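Local structure of cytosine deaminase (Klebsiella pneumoniae, 4R85) at residues A[2-16]-A[29-43]. The protein catalyses the hydrolytic deamination of 5-methylcytosine, and probably of cytosine to uracil, as an iron-dependent amidohydrolase. Residues are numbered along the deposited sequence; the frame is centred on the assembly and turned at random.
Sequences KIINARLRRQEALFT and AQAAMQTADAGAIDA
Asn5 and Gln30 cross at about a right angle, their amide planes 66° apart, and each holds the other. Gln30 NE2 donates to Asn5 OD1 at 3.1 Å, with that oxygen lying in the Gln30 amide plane. Gln30 OE1 accepts from Asn5 N (2.9 Å) and Thr16 OG1 (2.6 Å), one on each face of the amide. With chi2 at 174° the Gln30 chain runs straight out, passing the Leu14 carbonyl, to set its amide between Asn5 and Thr16.

Asn5 also grips the backbone of Gln34 twice. Its OD1 accepts from Gln34 N at 2.9 Å, and its ND2 donates to a lone pair of Gln34 O at 3.0 Å. The second hydrogen of ND2 goes to Asp42 OD1 (2.8 Å), which ND2 approaches well out of the carboxylate plane. All the polar atoms of this buried amide are thus bonded, which should fix its rotation. Met33 crosses it, with CE 3.5 Å from Asn5 CG, and its sulfur also touches Leu14 CD1.

Further along, Ile4 CD1 packs on the loop backbone at Thr35 and Ala36. Ile3 and Ile41 lie side by side in a parallel strand pair. Lys2 passes Ala40 with its CD, while its NZ makes a salt bridge to Asp18.

The loop 30-40 is the connection from strand 23-29 to strand 41-42, which pairs with strand 2-7 at the edge of a four-stranded mixed sheet. Ile3 and Ile41 face strand 372-375, consistent with the small beta-sandwich domain that flanks the TIM barrel in amidohydrolases; the iron site is in the barrel. Ala6 meets Ala48 of strand 47-57.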
loop_
_atom_site.group_PDB
_atom_site.type_symbol
_atom_site.label_atom_id
_atom_site.label_comp_id
_atom_site.label_asym_id
_atom_site.label_seq_id
_atom_site.Cartn_x
_atom_site.Cartn_y
_atom_site.Cartn_z
ATOM N N LYS A 2 -3.106 -31.811 -15.267
ATOM C CA LYS A 2 -2.786 -30.957 -16.404
ATOM C C LYS A 2 -3.396 -29.568 -16.240
ATOM O O LYS A 2 -4.536 -29.430 -15.794
ATOM C CB LYS A 2 -3.281 -31.597 -17.700
ATOM C CG LYS A 2 -3.000 -30.783 -18.956
ATOM C CD LYS A 2 -3.751 -31.344 -20.164
ATOM C CE LYS A 2 -3.291 -32.752 -20.516
ATOM N NZ LYS A 2 -1.922 -32.768 -21.105
ATOM N N ILE A 3 -2.625 -28.542 -16.587
ATOM C CA ILE A 3 -3.133 -27.177 -16.604
ATOM C C ILE A 3 -2.997 -26.642 -18.018
ATOM O O ILE A 3 -1.912 -26.687 -18.588
ATOM C CB ILE A 3 -2.348 -26.255 -15.661
ATOM C CG1 ILE A 3 -2.340 -26.812 -14.229
ATOM C CG2 ILE A 3 -2.942 -24.859 -15.690
ATOM C CD1 ILE A 3 -1.324 -26.156 -13.332
ATOM N N ILE A 4 -4.092 -26.154 -18.591
ATOM C CA ILE A 4 -4.051 -25.589 -19.940
ATOM C C ILE A 4 -4.338 -24.087 -19.942
ATOM O O ILE A 4 -4.841 -23.542 -18.953
ATOM C CB ILE A 4 -5.049 -26.277 -20.899
ATOM C CG1 ILE A 4 -6.498 -26.073 -20.435
ATOM C CG2 ILE A 4 -4.723 -27.767 -21.055
ATOM C CD1 ILE A 4 -7.539 -26.597 -21.435
ATOM N N ASN A 5 -4.011 -23.438 -21.061
ATOM C CA ASN A 5 -4.318 -22.028 -21.287
ATOM C C ASN A 5 -3.669 -21.121 -20.252
ATOM O O ASN A 5 -4.242 -20.105 -19.848
ATOM C CB ASN A 5 -5.832 -21.794 -21.306
ATOM C CG ASN A 5 -6.519 -22.491 -22.463
ATOM O OD1 ASN A 5 -5.940 -22.664 -23.540
ATOM N ND2 ASN A 5 -7.770 -22.888 -22.248
ATOM N N ALA A 6 -2.472 -21.490 -19.817
ATOM C CA ALA A 6 -1.786 -20.724 -18.789
ATOM C C ALA A 6 -0.771 -19.787 -19.411
ATOM O O ALA A 6 -0.068 -20.157 -20.350
ATOM C CB ALA A 6 -1.104 -21.648 -17.807
ATOM N N ARG A 7 -0.709 -18.566 -18.897
ATOM C CA ARG A 7 0.372 -17.663 -19.258
ATOM C C ARG A 7 1.565 -17.932 -18.358
ATOM O O ARG A 7 1.408 -18.334 -17.199
ATOM C CB ARG A 7 -0.065 -16.210 -19.112
ATOM C CG ARG A 7 -1.264 -15.837 -19.967
ATOM C CD ARG A 7 -0.881 -15.601 -21.406
ATOM N NE ARG A 7 0.046 -14.485 -21.532
ATOM C CZ ARG A 7 -0.322 -13.219 -21.695
ATOM N NH1 ARG A 7 0.606 -12.278 -21.802
ATOM N NH2 ARG A 7 -1.611 -12.896 -21.754
ATOM N N LEU A 8 2.761 -17.710 -18.887
ATOM C CA LEU A 8 3.963 -17.706 -18.056
ATOM C C LEU A 8 4.517 -16.291 -18.051
ATOM O O LEU A 8 4.173 -15.485 -18.921
ATOM C CB LEU A 8 4.990 -18.711 -18.579
ATOM C CG LEU A 8 4.522 -20.167 -18.499
ATOM C CD1 LEU A 8 5.546 -21.082 -19.154
ATOM C CD2 LEU A 8 4.272 -20.586 -17.036
ATOM N N ARG A 9 5.351 -15.975 -17.067
ATOM C CA ARG A 9 5.803 -14.598 -16.882
ATOM C C ARG A 9 6.612 -14.069 -18.059
ATOM O O ARG A 9 7.520 -14.738 -18.552
ATOM C CB ARG A 9 6.595 -14.446 -15.578
ATOM C CG ARG A 9 5.725 -14.498 -14.333
ATOM C CD ARG A 9 6.510 -14.079 -13.095
ATOM N NE ARG A 9 7.125 -12.770 -13.306
ATOM C CZ ARG A 9 8.381 -12.473 -12.994
ATOM N NH1 ARG A 9 9.167 -13.392 -12.440
ATOM N NH2 ARG A 9 8.843 -11.248 -13.220
ATOM N N ARG A 10 6.259 -12.863 -18.503
ATOM C CA ARG A 10 6.993 -12.162 -19.555
ATOM C C ARG A 10 7.058 -12.931 -20.875
ATOM O O ARG A 10 8.035 -12.819 -21.618
ATOM C CB ARG A 10 8.400 -11.785 -19.075
ATOM C CG ARG A 10 8.398 -10.885 -17.847
ATOM C CD ARG A 10 9.803 -10.665 -17.307
ATOM N NE ARG A 10 10.559 -9.689 -18.084
ATOM C CZ ARG A 10 11.810 -9.328 -17.808
ATOM N NH1 ARG A 10 12.445 -9.865 -16.772
ATOM N NH2 ARG A 10 12.425 -8.431 -18.567
ATOM N N GLN A 11 6.017 -13.710 -21.156
ATOM C CA GLN A 11 5.876 -14.385 -22.446
ATOM C C GLN A 11 4.469 -14.166 -22.982
ATOM O O GLN A 11 3.528 -13.966 -22.208
ATOM C CB GLN A 11 6.164 -15.879 -22.319
ATOM C CG GLN A 11 7.578 -16.198 -21.887
ATOM C CD GLN A 11 7.914 -17.664 -22.056
ATOM O OE1 GLN A 11 8.103 -18.384 -21.075
ATOM N NE2 GLN A 11 7.995 -18.113 -23.305
ATOM N N GLU A 12 4.314 -14.189 -24.302
ATOM C CA GLU A 12 2.995 -13.943 -24.875
ATOM C C GLU A 12 2.209 -15.230 -25.133
ATOM O O GLU A 12 0.978 -15.203 -25.192
ATOM C CB GLU A 12 3.086 -13.099 -26.153
ATOM C CG GLU A 12 1.811 -12.307 -26.439
ATOM C CD GLU A 12 1.814 -11.635 -27.807
ATOM O OE1 GLU A 12 2.896 -11.196 -28.261
ATOM O OE2 GLU A 12 0.730 -11.553 -28.430
ATOM N N ALA A 13 2.913 -16.352 -25.278
ATOM C CA ALA A 13 2.258 -17.620 -25.622
ATOM C C ALA A 13 1.504 -18.237 -24.441
ATOM O O ALA A 13 1.824 -17.969 -23.287
ATOM C CB ALA A 13 3.273 -18.608 -26.165
ATOM N N LEU A 14 0.499 -19.056 -24.743
ATOM C CA LEU A 14 -0.205 -19.835 -23.725
ATOM C C LEU A 14 0.467 -21.198 -23.577
ATOM O O LEU A 14 0.989 -21.744 -24.550
ATOM C CB LEU A 14 -1.672 -20.025 -24.112
ATOM C CG LEU A 14 -2.579 -18.791 -24.055
ATOM C CD1 LEU A 14 -3.931 -19.091 -24.688
ATOM C CD2 LEU A 14 -2.759 -18.320 -22.621
ATOM N N PHE A 15 0.454 -21.753 -22.367
ATOM C CA PHE A 15 1.147 -23.012 -22.124
ATOM C C PHE A 15 0.279 -24.063 -21.457
ATOM O O PHE A 15 -0.623 -23.746 -20.682
ATOM C CB PHE A 15 2.392 -22.787 -21.262
ATOM C CG PHE A 15 3.447 -21.952 -21.922
ATOM C CD1 PHE A 15 4.537 -22.549 -22.530
ATOM C CD2 PHE A 15 3.353 -20.568 -21.929
ATOM C CE1 PHE A 15 5.514 -21.780 -23.141
ATOM C CE2 PHE A 15 4.326 -19.795 -22.533
ATOM C CZ PHE A 15 5.407 -20.406 -23.147
ATOM N N THR A 16 0.565 -25.321 -21.773
ATOM C CA THR A 16 0.047 -26.446 -21.003
ATOM C C THR A 16 1.143 -26.969 -20.077
ATOM O O THR A 16 2.289 -27.145 -20.493
ATOM C CB THR A 16 -0.459 -27.567 -21.923
ATOM O OG1 THR A 16 -1.714 -27.171 -22.486
ATOM C CG2 THR A 16 -0.650 -28.861 -21.155
ATOM N N ALA A 29 4.249 -25.125 -25.148
ATOM C CA ALA A 29 3.576 -23.966 -25.721
ATOM C C ALA A 29 2.397 -24.409 -26.588
ATOM O O ALA A 29 2.490 -25.405 -27.307
ATOM C CB ALA A 29 4.552 -23.136 -26.539
ATOM N N GLN A 30 1.293 -23.669 -26.516
ATOM C CA GLN A 30 0.121 -23.951 -27.340
ATOM C C GLN A 30 0.055 -22.992 -28.520
ATOM O O GLN A 30 0.582 -21.880 -28.454
ATOM C CB GLN A 30 -1.164 -23.811 -26.517
ATOM C CG GLN A 30 -1.134 -24.520 -25.178
ATOM C CD GLN A 30 -2.373 -24.243 -24.337
ATOM O OE1 GLN A 30 -2.497 -24.750 -23.222
ATOM N NE2 GLN A 30 -3.294 -23.438 -24.868
ATOM N N ALA A 31 -0.609 -23.427 -29.586
ATOM C CA ALA A 31 -0.798 -22.606 -30.779
ATOM C C ALA A 31 -1.762 -21.461 -30.491
ATOM O O ALA A 31 -1.615 -20.362 -31.024
ATOM C CB ALA A 31 -1.312 -23.455 -31.931
ATOM N N ALA A 32 -2.748 -21.728 -29.641
ATOM C CA ALA A 32 -3.719 -20.716 -29.245
ATOM C C ALA A 32 -4.550 -21.218 -28.075
ATOM O O ALA A 32 -4.291 -22.290 -27.530
ATOM C CB ALA A 32 -4.631 -20.344 -30.417
ATOM N N MET A 33 -5.546 -20.427 -27.698
ATOM C CA MET A 33 -6.504 -20.813 -26.675
ATOM C C MET A 33 -7.192 -22.123 -27.073
ATOM O O MET A 33 -7.664 -22.274 -28.209
ATOM C CB MET A 33 -7.531 -19.697 -26.498
ATOM C CG MET A 33 -8.322 -19.779 -25.231
ATOM S SD MET A 33 -7.362 -19.263 -23.803
ATOM C CE MET A 33 -8.534 -19.643 -22.513
ATOM N N GLN A 34 -7.233 -23.077 -26.147
ATOM C CA GLN A 34 -7.795 -24.396 -26.434
ATOM C C GLN A 34 -9.063 -24.676 -25.638
ATOM O O GLN A 34 -9.165 -24.294 -24.482
ATOM C CB GLN A 34 -6.757 -25.479 -26.142
ATOM C CG GLN A 34 -5.510 -25.364 -27.015
ATOM C CD GLN A 34 -4.425 -26.358 -26.644
ATOM O OE1 GLN A 34 -4.565 -27.126 -25.689
ATOM N NE2 GLN A 34 -3.332 -26.349 -27.403
ATOM N N THR A 35 -10.030 -25.345 -26.256
ATOM C CA THR A 35 -11.199 -25.815 -25.521
ATOM C C THR A 35 -10.752 -26.834 -24.464
ATOM O O THR A 35 -9.695 -27.454 -24.606
ATOM C CB THR A 35 -12.235 -26.439 -26.459
ATOM O OG1 THR A 35 -11.635 -27.526 -27.170
ATOM C CG2 THR A 35 -12.739 -25.400 -27.466
ATOM N N ALA A 36 -11.548 -26.990 -23.405
ATOM C CA ALA A 36 -11.192 -27.840 -22.264
ATOM C C ALA A 36 -10.787 -29.258 -22.670
ATOM O O ALA A 36 -11.120 -29.718 -23.761
ATOM C CB ALA A 36 -12.334 -27.880 -21.256
ATOM N N ASP A 37 -10.070 -29.948 -21.787
ATOM C CA ASP A 37 -9.514 -31.257 -22.129
ATOM C C ASP A 37 -9.454 -32.234 -20.954
ATOM O O ASP A 37 -8.564 -32.145 -20.108
ATOM C CB ASP A 37 -8.120 -31.092 -22.752
ATOM C CG ASP A 37 -7.388 -32.415 -22.916
ATOM O OD1 ASP A 37 -7.751 -33.196 -23.828
ATOM O OD2 ASP A 37 -6.440 -32.667 -22.137
ATOM N N ALA A 38 -10.405 -33.168 -20.928
ATOM C CA ALA A 38 -10.443 -34.259 -19.948
ATOM C C ALA A 38 -10.204 -33.818 -18.505
ATOM O O ALA A 38 -9.347 -34.371 -17.816
ATOM C CB ALA A 38 -9.460 -35.361 -20.332
ATOM N N GLY A 39 -10.960 -32.826 -18.053
ATOM C CA GLY A 39 -10.881 -32.397 -16.672
ATOM C C GLY A 39 -9.520 -31.851 -16.283
ATOM O O GLY A 39 -9.089 -31.992 -15.138
ATOM N N ALA A 40 -8.833 -31.241 -17.242
ATOM C CA ALA A 40 -7.627 -30.482 -16.948
ATOM C C ALA A 40 -8.050 -29.174 -16.298
ATOM O O ALA A 40 -9.191 -28.743 -16.455
ATOM C CB ALA A 40 -6.853 -30.208 -18.224
ATOM N N ILE A 41 -7.144 -28.542 -15.565
ATOM C CA ILE A 41 -7.431 -27.233 -15.001
ATOM C C ILE A 41 -7.280 -26.174 -16.085
ATOM O O ILE A 41 -6.223 -26.062 -16.707
ATOM C CB ILE A 41 -6.501 -26.909 -13.820
ATOM C CG1 ILE A 41 -6.800 -27.851 -12.653
ATOM C CG2 ILE A 41 -6.678 -25.473 -13.388
ATOM C CD1 ILE A 41 -5.843 -27.720 -11.496
ATOM N N ASP A 42 -8.345 -25.417 -16.330
ATOM C CA ASP A 42 -8.306 -24.363 -17.338
ATOM C C ASP A 42 -7.930 -23.034 -16.697
ATOM O O ASP A 42 -8.727 -22.426 -15.977
ATOM C CB ASP A 42 -9.650 -24.252 -18.067
ATOM C CG ASP A 42 -9.580 -23.374 -19.319
ATOM O OD1 ASP A 42 -8.567 -22.674 -19.528
ATOM O OD2 ASP A 42 -10.558 -23.374 -20.091
ATOM N N ALA A 43 -6.701 -22.592 -16.955
ATOM C CA ALA A 43 -6.213 -21.331 -16.416
ATOM C C ALA A 43 -6.906 -20.136 -17.069
ATOM O O ALA A 43 -6.844 -19.021 -16.555
ATOM C CB ALA A 43 -4.710 -21.226 -16.583
HETATM O O HOH W 1 -6.177 -32.233 -14.376
HETATM O O HOH W 2 -0.566 -19.574 -27.451
#